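Local coordinates for protein beta-agarase D (Zobellia galactanivorans, PDB 4ASM) that hydrolyses the beta-1,4 linkages of agarose in a random, endo-acting manner with retention of anomeric configuration, through the family GH16 catalytic domain present here, at residues 74-79 with 324-329; 144-150 with 163-169; 179-183 with 213-217; 321-325 with 351-356. All coordinates share one frame; numbering follows the deposited sequence.

Contact 1 of 4, residues 74-79 with 324-329. With IMD (imidazole), chain C.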
loop_
_atom_site.group_PDB
_atom_site.type_symbol
_atom_site.label_atom_id
_atom_site.label_comp_id
_atom_site.label_asym_id
_atom_site.label_seq_id
_atom_site.Cartn_x
_atom_site.Cartn_y
_atom_site.Cartn_z
ATOM N N PRO A 74 -3.874 -3.693 -12.445
ATOM C CA PRO A 74 -3.979 -5.136 -12.258
ATOM C C PRO A 74 -5.394 -5.614 -12.528
ATOM O O PRO A 74 -6.343 -4.810 -12.536
ATOM C CB PRO A 74 -3.626 -5.298 -10.775
ATOM C CG PRO A 74 -4.157 -4.059 -10.149
ATOM C CD PRO A 74 -3.893 -2.966 -11.155
ATOM N N GLY A 75 -5.562 -6.920 -12.705
ATOM C CA GLY A 75 -6.905 -7.462 -12.852
ATOM C C GLY A 75 -7.686 -6.767 -13.952
ATOM O O GLY A 75 -7.124 -6.423 -14.996
ATOM N N PRO A 76 -8.991 -6.555 -13.722
ATOM C CA PRO A 76 -9.797 -5.825 -14.680
ATOM C C PRO A 76 -9.817 -4.311 -14.375
ATOM O O PRO A 76 -10.746 -3.612 -14.792
ATOM C CB PRO A 76 -11.169 -6.470 -14.487
ATOM C CG PRO A 76 -11.224 -6.661 -12.991
ATOM C CD PRO A 76 -9.816 -7.077 -12.607
ATOM N N THR A 77 -8.798 -3.803 -13.668
ATOM C CA THR A 77 -8.676 -2.355 -13.438
ATOM C C THR A 77 -8.252 -1.628 -14.711
ATOM O O THR A 77 -7.380 -2.092 -15.439
ATOM C CB THR A 77 -7.607 -2.063 -12.395
ATOM O OG1 THR A 77 -7.900 -2.805 -11.206
ATOM C CG2 THR A 77 -7.522 -0.552 -12.043
ATOM N N LYS A 78 -8.895 -0.484 -14.969
ATOM C CA LYS A 78 -8.372 0.471 -15.960
ATOM C C LYS A 78 -8.244 1.829 -15.292
ATOM O O LYS A 78 -9.244 2.505 -15.028
ATOM C CB LYS A 78 -9.242 0.564 -17.205
ATOM C CG LYS A 78 -8.554 1.436 -18.298
ATOM C CD LYS A 78 -9.537 2.088 -19.247
ATOM C CE LYS A 78 -10.267 3.268 -18.592
ATOM N NZ LYS A 78 -11.045 4.068 -19.606
ATOM N N TRP A 79 -7.011 2.241 -15.016
ATOM C CA TRP A 79 -6.810 3.550 -14.429
ATOM C C TRP A 79 -7.192 4.652 -15.413
ATOM O O TRP A 79 -6.925 4.551 -16.622
ATOM C CB TRP A 79 -5.383 3.717 -13.933
ATOM C CG TRP A 79 -5.077 2.900 -12.732
ATOM C CD1 TRP A 79 -5.881 2.692 -11.644
ATOM C CD2 TRP A 79 -3.871 2.200 -12.487
ATOM N NE1 TRP A 79 -5.239 1.882 -10.727
ATOM C CE2 TRP A 79 -3.999 1.567 -11.221
ATOM C CE3 TRP A 79 -2.678 2.048 -13.209
ATOM C CZ2 TRP A 79 -2.981 0.786 -10.677
ATOM C CZ3 TRP A 79 -1.669 1.288 -12.663
ATOM C CH2 TRP A 79 -1.821 0.670 -11.406
ATOM N N ASN A 324 -3.922 5.141 -5.067
ATOM C CA ASN A 324 -4.854 4.654 -6.080
ATOM C C ASN A 324 -5.946 3.755 -5.522
ATOM O O ASN A 324 -5.967 3.458 -4.330
ATOM C CB ASN A 324 -4.123 3.962 -7.266
ATOM C CG ASN A 324 -3.632 2.543 -6.946
ATOM O OD1 ASN A 324 -4.086 1.911 -6.004
ATOM N ND2 ASN A 324 -2.727 2.031 -7.768
ATOM N N VAL A 325 -6.829 3.330 -6.415
ATOM C CA VAL A 325 -7.791 2.285 -6.139
ATOM C C VAL A 325 -7.522 1.173 -7.166
ATOM O O VAL A 325 -7.186 1.461 -8.313
ATOM C CB VAL A 325 -9.226 2.849 -6.258
ATOM C CG1 VAL A 325 -10.286 1.736 -6.435
ATOM C CG2 VAL A 325 -9.509 3.756 -5.038
ATOM N N GLU A 326 -7.672 -0.089 -6.750
ATOM C CA GLU A 326 -7.439 -1.237 -7.638
ATOM C C GLU A 326 -8.480 -2.315 -7.474
ATOM O O GLU A 326 -8.894 -2.621 -6.356
ATOM C CB GLU A 326 -6.065 -1.873 -7.380
ATOM C CG GLU A 326 -4.913 -0.965 -7.763
ATOM C CD GLU A 326 -3.558 -1.557 -7.407
ATOM O OE1 GLU A 326 -3.488 -2.745 -6.994
ATOM O OE2 GLU A 326 -2.549 -0.830 -7.564
ATOM N N ASP A 327 -8.860 -2.905 -8.604
ATOM C CA ASP A 327 -9.593 -4.160 -8.670
ATOM C C ASP A 327 -8.561 -5.236 -9.024
ATOM O O ASP A 327 -8.223 -5.437 -10.190
ATOM C CB ASP A 327 -10.675 -4.043 -9.757
ATOM C CG ASP A 327 -11.727 -5.133 -9.673
ATOM O OD1 ASP A 327 -11.467 -6.164 -9.027
ATOM O OD2 ASP A 327 -12.808 -4.968 -10.280
ATOM N N GLN A 328 -8.026 -5.902 -8.007
ATOM C CA GLN A 328 -6.910 -6.846 -8.226
ATOM C C GLN A 328 -7.380 -8.183 -8.776
ATOM O O GLN A 328 -8.524 -8.598 -8.547
ATOM C CB GLN A 328 -6.087 -7.000 -6.944
ATOM C CG GLN A 328 -5.511 -5.644 -6.512
ATOM C CD GLN A 328 -4.726 -5.674 -5.215
ATOM O OE1 GLN A 328 -4.034 -4.700 -4.857
ATOM N NE2 GLN A 328 -4.848 -6.752 -4.491
ATOM N N SER A 329 -6.497 -8.882 -9.490
ATOM C CA SER A 329 -6.873 -10.122 -10.142
ATOM C C SER A 329 -7.486 -11.145 -9.206
ATOM O O SER A 329 -8.502 -11.743 -9.541
ATOM C CB SER A 329 -5.669 -10.746 -10.854
ATOM O OG SER A 329 -5.131 -9.853 -11.803
HETATM N N1 IMD C . 0.733 -2.345 -4.343
HETATM C C2 IMD C . 0.231 -1.887 -5.503
HETATM N N3 IMD C . -1.113 -1.849 -5.399
HETATM C C4 IMD C . -1.471 -2.276 -4.165
HETATM C C5 IMD C . -0.293 -2.587 -3.500
#
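G75 and S329 bring the segments to 3.8 Å between their CA atoms, where a type II' beta turn (P74 to T77) meets residues 327-329, just past strand 324-326; the short strands 77-79 and 324-326 run roughly antiparallel (156° between N-to-C directions) with axes 8.0 Å apart, too far for a ladder. With OG1 beside its own backbone N (chi1 -55°), T77 receives the backbone N of D327 on OG1 at 2.8 Å. The P76 ring crosses D327 at about a right angle, CD 3.3 Å from D327 O, while T118 and S337 hold the D327 carboxylate. W79 NE1 donates to V325 O at 3.1 Å (153°), the oxygen lying in the indole plane. E326 OE2 stands at the ring edge, 3.5 Å from W79 CZ2. That oxygen also accepts N324 ND2 on its anti side, and imidazole N3 at 2.8 Å. A leucine in place of W79 would probably leave V325 O without this donor and open a gap beside the E326 carboxylate. The imidazole, probably from the crystallisation liquor, also bonds E160, the probable nucleophile; with E326 a probable substrate-binding residue, this corner is consistent with part of the GH16 cleft.

Contact 2 of 4, residues 144-150 with 163-169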
loop_
_atom_site.group_PDB
_atom_site.type_symbol
_atom_site.label_atom_id
_atom_site.label_comp_id
_atom_site.label_asym_id
_atom_site.label_seq_id
_atom_site.Cartn_x
_atom_site.Cartn_y
_atom_site.Cartn_z
ATOM N N SER A 144 -15.818 -0.493 0.203
ATOM C CA SER A 144 -15.848 -1.211 -1.073
ATOM C C SER A 144 -14.950 -2.417 -0.956
ATOM O O SER A 144 -14.014 -2.420 -0.167
ATOM C CB SER A 144 -15.276 -0.325 -2.179
ATOM O OG SER A 144 -15.321 -0.953 -3.442
ATOM N N THR A 145 -15.237 -3.444 -1.755
ATOM C CA THR A 145 -14.365 -4.612 -1.802
ATOM C C THR A 145 -13.096 -4.344 -2.622
ATOM O O THR A 145 -12.194 -5.179 -2.644
ATOM C CB THR A 145 -15.088 -5.821 -2.388
ATOM O OG1 THR A 145 -15.477 -5.505 -3.729
ATOM C CG2 THR A 145 -16.352 -6.115 -1.579
ATOM N N LEU A 146 -13.050 -3.205 -3.316
ATOM C CA LEU A 146 -11.828 -2.746 -4.002
ATOM C C LEU A 146 -10.731 -2.387 -3.022
ATOM O O LEU A 146 -10.986 -2.130 -1.842
ATOM C CB LEU A 146 -12.128 -1.491 -4.829
ATOM C CG LEU A 146 -13.105 -1.696 -5.976
ATOM C CD1 LEU A 146 -13.529 -0.344 -6.519
ATOM C CD2 LEU A 146 -12.522 -2.562 -7.082
ATOM N N ALA A 147 -9.498 -2.347 -3.535
ATOM C CA ALA A 147 -8.335 -1.991 -2.724
ATOM C C ALA A 147 -8.182 -0.475 -2.622
ATOM O O ALA A 147 -8.153 0.226 -3.652
ATOM C CB ALA A 147 -7.070 -2.591 -3.331
ATOM N N SER A 148 -8.107 0.002 -1.378
ATOM C CA SER A 148 -7.697 1.374 -1.051
ATOM C C SER A 148 -6.196 1.324 -0.820
ATOM O O SER A 148 -5.736 0.645 0.120
ATOM C CB SER A 148 -8.410 1.837 0.219
ATOM O OG SER A 148 -9.816 1.915 0.017
ATOM N N ASP A 149 -5.432 2.005 -1.686
ATOM C CA ASP A 149 -3.965 1.852 -1.725
ATOM C C ASP A 149 -3.217 3.158 -1.551
ATOM O O ASP A 149 -3.498 4.150 -2.258
ATOM C CB ASP A 149 -3.493 1.266 -3.072
ATOM C CG ASP A 149 -4.046 -0.116 -3.366
ATOM O OD1 ASP A 149 -4.204 -0.935 -2.439
ATOM O OD2 ASP A 149 -4.275 -0.386 -4.588
ATOM N N ILE A 150 -2.251 3.158 -0.630
ATOM C CA ILE A 150 -1.269 4.243 -0.520
ATOM C C ILE A 150 0.067 3.549 -0.437
ATOM O O ILE A 150 0.276 2.700 0.435
ATOM C CB ILE A 150 -1.486 5.106 0.737
ATOM C CG1 ILE A 150 -2.893 5.718 0.708
ATOM C CG2 ILE A 150 -0.389 6.155 0.830
ATOM C CD1 ILE A 150 -3.267 6.516 1.955
ATOM N N ILE A 163 2.143 1.572 2.290
ATOM C CA ILE A 163 1.643 2.182 3.513
ATOM C C ILE A 163 0.321 1.493 3.853
ATOM O O ILE A 163 0.166 0.947 4.951
ATOM C CB ILE A 163 1.501 3.698 3.370
ATOM C CG1 ILE A 163 2.901 4.332 3.350
ATOM C CG2 ILE A 163 0.745 4.254 4.559
ATOM C CD1 ILE A 163 3.207 5.182 2.187
ATOM N N MET A 164 -0.615 1.503 2.913
ATOM C CA MET A 164 -1.889 0.825 3.123
ATOM C C MET A 164 -2.295 0.041 1.878
ATOM O O MET A 164 -2.237 0.560 0.759
ATOM C CB MET A 164 -2.972 1.846 3.442
ATOM C CG MET A 164 -4.377 1.218 3.579
ATOM S SD MET A 164 -5.672 2.413 3.990
ATOM C CE MET A 164 -5.687 3.420 2.502
ATOM N N GLU A 165 -2.723 -1.213 2.082
ATOM C CA GLU A 165 -3.459 -1.981 1.076
ATOM C C GLU A 165 -4.621 -2.580 1.855
ATOM O O GLU A 165 -4.406 -3.449 2.724
ATOM C CB GLU A 165 -2.588 -3.088 0.477
ATOM C CG GLU A 165 -3.316 -3.993 -0.488
ATOM C CD GLU A 165 -2.362 -4.933 -1.184
ATOM O OE1 GLU A 165 -1.668 -5.678 -0.461
ATOM O OE2 GLU A 165 -2.289 -4.923 -2.440
ATOM N N CYS A 166 -5.834 -2.083 1.603
ATOM C CA CYS A 166 -6.983 -2.463 2.411
ATOM C C CYS A 166 -8.206 -2.636 1.526
ATOM O O CYS A 166 -8.529 -1.761 0.748
ATOM C CB CYS A 166 -7.235 -1.380 3.467
ATOM S SG CYS A 166 -8.613 -1.793 4.588
ATOM N N TYR A 167 -8.855 -3.794 1.640
ATOM C CA TYR A 167 -10.115 -4.071 0.942
ATOM C C TYR A 167 -11.209 -3.962 1.983
ATOM O O TYR A 167 -11.690 -4.977 2.514
ATOM C CB TYR A 167 -10.089 -5.472 0.310
ATOM C CG TYR A 167 -8.744 -5.792 -0.320
ATOM C CD1 TYR A 167 -7.677 -6.197 0.466
ATOM C CD2 TYR A 167 -8.564 -5.733 -1.691
ATOM C CE1 TYR A 167 -6.437 -6.484 -0.075
ATOM C CE2 TYR A 167 -7.302 -6.025 -2.263
ATOM C CZ TYR A 167 -6.261 -6.403 -1.429
ATOM O OH TYR A 167 -4.998 -6.708 -1.932
ATOM N N GLY A 168 -11.561 -2.713 2.294
ATOM C CA GLY A 168 -12.217 -2.407 3.560
ATOM C C GLY A 168 -13.686 -2.715 3.703
ATOM O O GLY A 168 -14.200 -2.774 4.836
ATOM N N GLY A 169 -14.382 -2.885 2.586
ATOM C CA GLY A 169 -15.817 -3.134 2.651
ATOM C C GLY A 169 -16.121 -4.616 2.588
ATOM O O GLY A 169 -15.535 -5.342 1.776
HETATM O O HOH W 1 -11.338 -0.386 0.309
#
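I150 sets CG1 beside its backbone N (chi1 -59°), and M164, extended as far as SD, bends at its last torsion (chi3 66°); together these turns bring I150 CD1 to 4.0 Å from M164 CE. M164 CE is also 3.9 Å from S148 CB, so the thioether tip spans S148 and I150, which lie two apart on the same face. I150 CG2 meets I163 CD1, the two side chains crossing obliquely. An alanine at I150 would probably leave a gap against I163 CD1 and M164 CE and give the M164 thioether more freedom to turn. On the reverse face D149 and E165 lie side by side and point the same way, their carboxylate planes 65° apart and D149 OD1 4.4 Å from E165 OE2. H184 holds E165 OE1, whereas D149 OD1 is buried without a partner in the model.

The backbone evidence for the register is clear: S148 with C166 and I150 with M164 are hydrogen-bonded antiparallel pairs, with D149 and E165 the non-hydrogen-bonded pair between them. I150 O is gripped twice, by I163 N and M164 N, each at 2.9 Å, so two residues face one. Toward the G169 end, G169 N reaches S144 O at 2.8 Å from above the carbonyl plane, and a water links L146 O, S148 OG and G168 N; S148 OG also bonds the backbone N of M142. The result is a beta hairpin with a classic bulge, matching the EXDXXE signature of bulge-type GH16 enzymes; here E165 is the probable proton donor.

Contact 3 of 4, residues 179-183 with 213-217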
loop_
_atom_site.group_PDB
_atom_site.type_symbol
_atom_site.label_atom_id
_atom_site.label_comp_id
_atom_site.label_asym_id
_atom_site.label_seq_id
_atom_site.Cartn_x
_atom_site.Cartn_y
_atom_site.Cartn_z
ATOM N N PHE A 179 -11.709 -10.269 4.635
ATOM C CA PHE A 179 -10.654 -9.276 4.354
ATOM C C PHE A 179 -10.976 -7.894 4.878
ATOM O O PHE A 179 -10.059 -7.134 5.189
ATOM C CB PHE A 179 -10.308 -9.248 2.858
ATOM C CG PHE A 179 -9.803 -10.554 2.371
ATOM C CD1 PHE A 179 -8.513 -10.982 2.691
ATOM C CD2 PHE A 179 -10.636 -11.407 1.657
ATOM C CE1 PHE A 179 -8.055 -12.239 2.265
ATOM C CE2 PHE A 179 -10.183 -12.650 1.232
ATOM C CZ PHE A 179 -8.882 -13.057 1.547
ATOM N N ALA A 180 -12.265 -7.572 5.001
ATOM C CA ALA A 180 -12.675 -6.221 5.391
ATOM C C ALA A 180 -12.183 -5.798 6.775
ATOM O O ALA A 180 -12.039 -4.603 7.045
ATOM C CB ALA A 180 -14.197 -6.064 5.271
ATOM N N SER A 181 -11.959 -6.766 7.655
ATOM C CA SER A 181 -11.497 -6.491 9.014
ATOM C C SER A 181 -9.986 -6.278 9.121
ATOM O O SER A 181 -9.478 -6.001 10.202
ATOM C CB SER A 181 -11.915 -7.622 9.969
ATOM O OG SER A 181 -11.270 -8.805 9.578
ATOM N N LYS A 182 -9.264 -6.391 7.996
ATOM C CA LYS A 182 -7.801 -6.342 8.043
ATOM C C LYS A 182 -7.202 -5.232 7.173
ATOM O O LYS A 182 -7.813 -4.776 6.189
ATOM C CB LYS A 182 -7.222 -7.700 7.602
ATOM C CG LYS A 182 -7.716 -8.886 8.470
ATOM C CD LYS A 182 -7.283 -8.723 9.951
ATOM C CE LYS A 182 -7.525 -9.976 10.819
ATOM N NZ LYS A 182 -8.968 -10.178 11.086
ATOM N N ILE A 183 -6.010 -4.792 7.565
ATOM C CA ILE A 183 -5.201 -3.918 6.713
ATOM C C ILE A 183 -3.948 -4.698 6.396
ATOM O O ILE A 183 -3.263 -5.171 7.300
ATOM C CB ILE A 183 -4.825 -2.564 7.385
ATOM C CG1 ILE A 183 -6.073 -1.836 7.904
ATOM C CG2 ILE A 183 -3.975 -1.684 6.400
ATOM C CD1 ILE A 183 -5.787 -0.538 8.630
ATOM N N VAL A 213 -13.043 -4.035 15.652
ATOM C CA VAL A 213 -13.158 -3.454 14.298
ATOM C C VAL A 213 -13.529 -4.579 13.317
ATOM O O VAL A 213 -12.708 -5.474 13.048
ATOM C CB VAL A 213 -11.868 -2.687 13.861
ATOM C CG1 VAL A 213 -12.020 -2.147 12.420
ATOM C CG2 VAL A 213 -11.557 -1.541 14.817
ATOM N N THR A 214 -14.780 -4.566 12.846
ATOM C CA THR A 214 -15.278 -5.568 11.918
ATOM C C THR A 214 -14.938 -5.215 10.501
ATOM O O THR A 214 -14.871 -6.102 9.654
ATOM C CB THR A 214 -16.813 -5.588 11.752
ATOM O OG1 THR A 214 -17.460 -4.691 12.630
ATOM C CG2 THR A 214 -17.379 -7.009 11.715
ATOM N N GLN A 215 -14.861 -3.912 10.215
ATOM C CA GLN A 215 -14.516 -3.461 8.869
ATOM C C GLN A 215 -13.799 -2.135 8.939
ATOM O O GLN A 215 -14.123 -1.291 9.762
ATOM C CB GLN A 215 -15.752 -3.340 7.962
ATOM C CG GLN A 215 -16.733 -2.210 8.320
ATOM C CD GLN A 215 -17.822 -2.062 7.278
ATOM O OE1 GLN A 215 -17.807 -1.140 6.463
ATOM N NE2 GLN A 215 -18.766 -2.988 7.290
ATOM N N TRP A 216 -12.834 -1.964 8.030
ATOM C CA TRP A 216 -12.147 -0.682 7.904
ATOM C C TRP A 216 -12.841 0.249 6.930
ATOM O O TRP A 216 -12.660 1.462 7.017
ATOM C CB TRP A 216 -10.673 -0.881 7.546
ATOM C CG TRP A 216 -9.946 -1.568 8.649
ATOM C CD1 TRP A 216 -9.582 -2.888 8.713
ATOM C CD2 TRP A 216 -9.489 -0.962 9.864
ATOM N NE1 TRP A 216 -8.935 -3.140 9.897
ATOM C CE2 TRP A 216 -8.850 -1.976 10.619
ATOM C CE3 TRP A 216 -9.542 0.350 10.384
ATOM C CZ2 TRP A 216 -8.289 -1.730 11.886
ATOM C CZ3 TRP A 216 -8.971 0.599 11.638
ATOM C CH2 TRP A 216 -8.357 -0.442 12.372
ATOM N N GLY A 217 -13.617 -0.322 6.007
ATOM C CA GLY A 217 -14.320 0.470 5.006
ATOM C C GLY A 217 -15.223 1.498 5.664
ATOM O O GLY A 217 -16.016 1.170 6.547
HETATM O O HOH W 2 -9.973 -5.838 12.838
#
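W216 docks on residues 180-183 through two N-H groups and one ring face. Its backbone N donates to A180 O at 2.9 Å (154°), while its indole NE1 makes a weaker, more bent bond to S181 O. I183 CG1 lies beside its own backbone N (chi1 -54°), which carries it over the five-membered ring, 3.7 Å from the centroid and only 8° off the normal, a CH-pi contact; I183 CD1 continues over the middle of the indole. V213 CG1, from the same loop as the indole, covers the opposite face 3.6 Å above the plane, so the ring is sandwiched between two aliphatic groups. K182 N lies at the edge of the indole, in its plane.

Around this centre the backbones come close. The CA-H of Q215 points at A180 O (3.3 Å), and S181 CB rests on T214 O at the same separation. A water lies within hydrogen-bonding distance of both S181 O (2.7 Å) and V213 O (2.8 Å), bridging the two segments.

Farther out, K182 NZ donates to S181 OG, and K182 N to F179 O, which shapes the exit from helix 177-180. W216 leans on C166 and I221, I183 on M164, I221 and I223, and G217 bonds G168 through the backbone. This is structural packing: an indole held between I183 and V213 that joins the loop before strand 220-229 to the turn leading from helix 177-180 into strand 183-191 of the GH16 domain.

Contact 4 of 4, residues 321-325 with 351-356. With CA (calcium ion), chain B.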
loop_
_atom_site.group_PDB
_atom_site.type_symbol
_atom_site.label_atom_id
_atom_site.label_comp_id
_atom_site.label_asym_id
_atom_site.label_seq_id
_atom_site.Cartn_x
_atom_site.Cartn_y
_atom_site.Cartn_z
ATOM N N ILE A 321 5.694 8.111 -4.555
ATOM C CA ILE A 321 4.469 7.955 -3.750
ATOM C C ILE A 321 3.291 7.849 -4.708
ATOM O O ILE A 321 3.094 8.736 -5.556
ATOM C CB ILE A 321 4.208 9.145 -2.808
ATOM C CG1 ILE A 321 5.380 9.380 -1.868
ATOM C CG2 ILE A 321 2.918 8.902 -2.003
ATOM C CD1 ILE A 321 5.362 10.767 -1.212
ATOM N N ILE A 322 2.532 6.764 -4.573
ATOM C CA ILE A 322 1.365 6.504 -5.410
ATOM C C ILE A 322 0.137 6.311 -4.523
ATOM O O ILE A 322 0.189 5.649 -3.477
ATOM C CB ILE A 322 1.581 5.240 -6.280
ATOM C CG1 ILE A 322 2.820 5.446 -7.195
ATOM C CG2 ILE A 322 0.327 4.924 -7.083
ATOM C CD1 ILE A 322 3.267 4.229 -7.965
ATOM N N ILE A 323 -0.969 6.936 -4.914
ATOM C CA ILE A 323 -2.244 6.679 -4.247
ATOM C C ILE A 323 -3.192 6.226 -5.318
ATOM O O ILE A 323 -3.270 6.844 -6.387
ATOM C CB ILE A 323 -2.781 7.930 -3.514
ATOM C CG1 ILE A 323 -1.763 8.389 -2.473
ATOM C CG2 ILE A 323 -4.145 7.595 -2.869
ATOM C CD1 ILE A 323 -2.150 9.689 -1.779
ATOM N N ASN A 324 -3.922 5.141 -5.067
ATOM C CA ASN A 324 -4.854 4.654 -6.080
ATOM C C ASN A 324 -5.946 3.755 -5.522
ATOM O O ASN A 324 -5.967 3.458 -4.330
ATOM C CB ASN A 324 -4.123 3.962 -7.266
ATOM C CG ASN A 324 -3.632 2.543 -6.946
ATOM O OD1 ASN A 324 -4.086 1.911 -6.004
ATOM N ND2 ASN A 324 -2.727 2.031 -7.768
ATOM N N VAL A 325 -6.829 3.330 -6.415
ATOM C CA VAL A 325 -7.791 2.285 -6.139
ATOM C C VAL A 325 -7.522 1.173 -7.166
ATOM O O VAL A 325 -7.186 1.461 -8.313
ATOM C CB VAL A 325 -9.226 2.849 -6.258
ATOM C CG1 VAL A 325 -10.286 1.736 -6.435
ATOM C CG2 VAL A 325 -9.509 3.756 -5.038
ATOM N N LEU A 351 -12.403 6.977 -2.503
ATOM C CA LEU A 351 -11.369 7.066 -1.479
ATOM C C LEU A 351 -11.101 8.533 -1.163
ATOM O O LEU A 351 -10.868 9.305 -2.073
ATOM C CB LEU A 351 -10.101 6.383 -2.010
ATOM C CG LEU A 351 -8.905 6.354 -1.065
ATOM C CD1 LEU A 351 -9.123 5.421 0.106
ATOM C CD2 LEU A 351 -7.658 5.933 -1.835
ATOM N N LEU A 352 -11.116 8.904 0.124
ATOM C CA LEU A 352 -10.879 10.305 0.530
ATOM C C LEU A 352 -9.624 10.399 1.361
ATOM O O LEU A 352 -9.542 9.785 2.428
ATOM C CB LEU A 352 -12.058 10.835 1.364
ATOM C CG LEU A 352 -13.422 10.903 0.679
ATOM C CD1 LEU A 352 -14.444 11.470 1.644
ATOM C CD2 LEU A 352 -13.394 11.720 -0.606
ATOM N N VAL A 353 -8.637 11.162 0.884
ATOM C CA VAL A 353 -7.433 11.404 1.669
ATOM C C VAL A 353 -7.428 12.869 2.122
ATOM O O VAL A 353 -7.332 13.806 1.325
ATOM C CB VAL A 353 -6.130 11.055 0.910
ATOM C CG1 VAL A 353 -4.910 11.265 1.806
ATOM C CG2 VAL A 353 -6.173 9.593 0.372
ATOM N N ASP A 354 -7.552 13.052 3.425
ATOM C CA ASP A 354 -7.554 14.385 4.014
ATOM C C ASP A 354 -6.186 15.042 3.878
ATOM O O ASP A 354 -6.084 16.237 3.562
ATOM C CB ASP A 354 -7.964 14.232 5.478
ATOM C CG ASP A 354 -8.139 15.560 6.217
ATOM O OD1 ASP A 354 -8.191 16.647 5.585
ATOM O OD2 ASP A 354 -8.240 15.499 7.453
ATOM N N TRP A 355 -5.138 14.259 4.111
ATOM C CA TRP A 355 -3.777 14.760 4.017
ATOM C C TRP A 355 -2.777 13.625 3.959
ATOM O O TRP A 355 -3.057 12.510 4.395
ATOM C CB TRP A 355 -3.440 15.702 5.174
ATOM C CG TRP A 355 -3.699 15.238 6.594
ATOM C CD1 TRP A 355 -4.721 15.666 7.395
ATOM C CD2 TRP A 355 -2.879 14.375 7.425
ATOM N NE1 TRP A 355 -4.616 15.105 8.646
ATOM C CE2 TRP A 355 -3.504 14.309 8.692
ATOM C CE3 TRP A 355 -1.711 13.624 7.208
ATOM C CZ2 TRP A 355 -2.989 13.541 9.750
ATOM C CZ3 TRP A 355 -1.200 12.855 8.262
ATOM C CH2 TRP A 355 -1.839 12.831 9.525
ATOM N N ILE A 356 -1.610 13.927 3.403
ATOM C CA ILE A 356 -0.459 13.050 3.451
ATOM C C ILE A 356 0.761 13.904 3.777
ATOM O O ILE A 356 1.005 14.937 3.136
ATOM C CB ILE A 356 -0.306 12.222 2.138
ATOM C CG1 ILE A 356 0.821 11.183 2.259
ATOM C CG2 ILE A 356 -0.152 13.142 0.914
ATOM C CD1 ILE A 356 0.828 10.195 1.115
HETATM CA CA CA B . -7.411 18.276 4.068
HETATM O O HOH W 3 -9.414 19.175 5.100
#
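I356 pushes its CD1 methyl into the notch between I321 and I323, reaching I321 CG2 at 4.0 Å and I323 CD1 at 4.2 Å. The two approaches differ: I356 slides past I321 in the opposite direction but meets I323 tip to tip. I323 is the middle knob of its strand, and its CG2 branch fits between L351 CD2 at 4.0 Å and V353 CG2 at 4.3 Å. L351 crosses I323 at about a right angle; with CG anti to the backbone N (chi1 -179°), it reaches over so that CD2 touches both I323 CG2 and N324 O. V325 closes the row, its CG2 against L351 CB at 4.1 Å.

Strand axes 9.0 Å apart at 151°, and an absence of hydrogen bonds between these segments, show packing of one layer against another. L351, V353 and I356 all point inward, a spacing explained by the classic bulge at D354 and W355, both of which face R138: two successive residues face outward before I356 turns back in.

That bulge also serves the metal. D354 binds calcium through its backbone O at 2.5 Å and through OD1 at 2.4 Å, with D9, D34, N36, G89 and a water completing seven ligand atoms, while R138 takes OD2 in a salt bridge. The arrangement is that of the GH16 beta-sandwich jelly roll: interlocking aliphatic side chains inside, a calcium site on the outside.

How the contacts relate
Strand 320-326 ties the set together: contacts 1 and 4 share N324 and V325 on it, and neighbouring strand 147-153 brings in contact 2. The centre of contact 2 lies about 11 Å from those of contacts 1 and 4, and about 9 Å from that of contact 3, whose centre is about 20 Å from contact 1. Along the chain, contacts 2 and 3 follow in series inside the loop closed by contact 1, and contact 4 opens where contact 1 ends. Contacts 1 and 2, which hold the probable substrate-binding E326 and E165, line the probable cleft; contact 3 packs beside the hairpin of contact 2, and contact 4 joins this sheet through the core to the calcium-bearing strand.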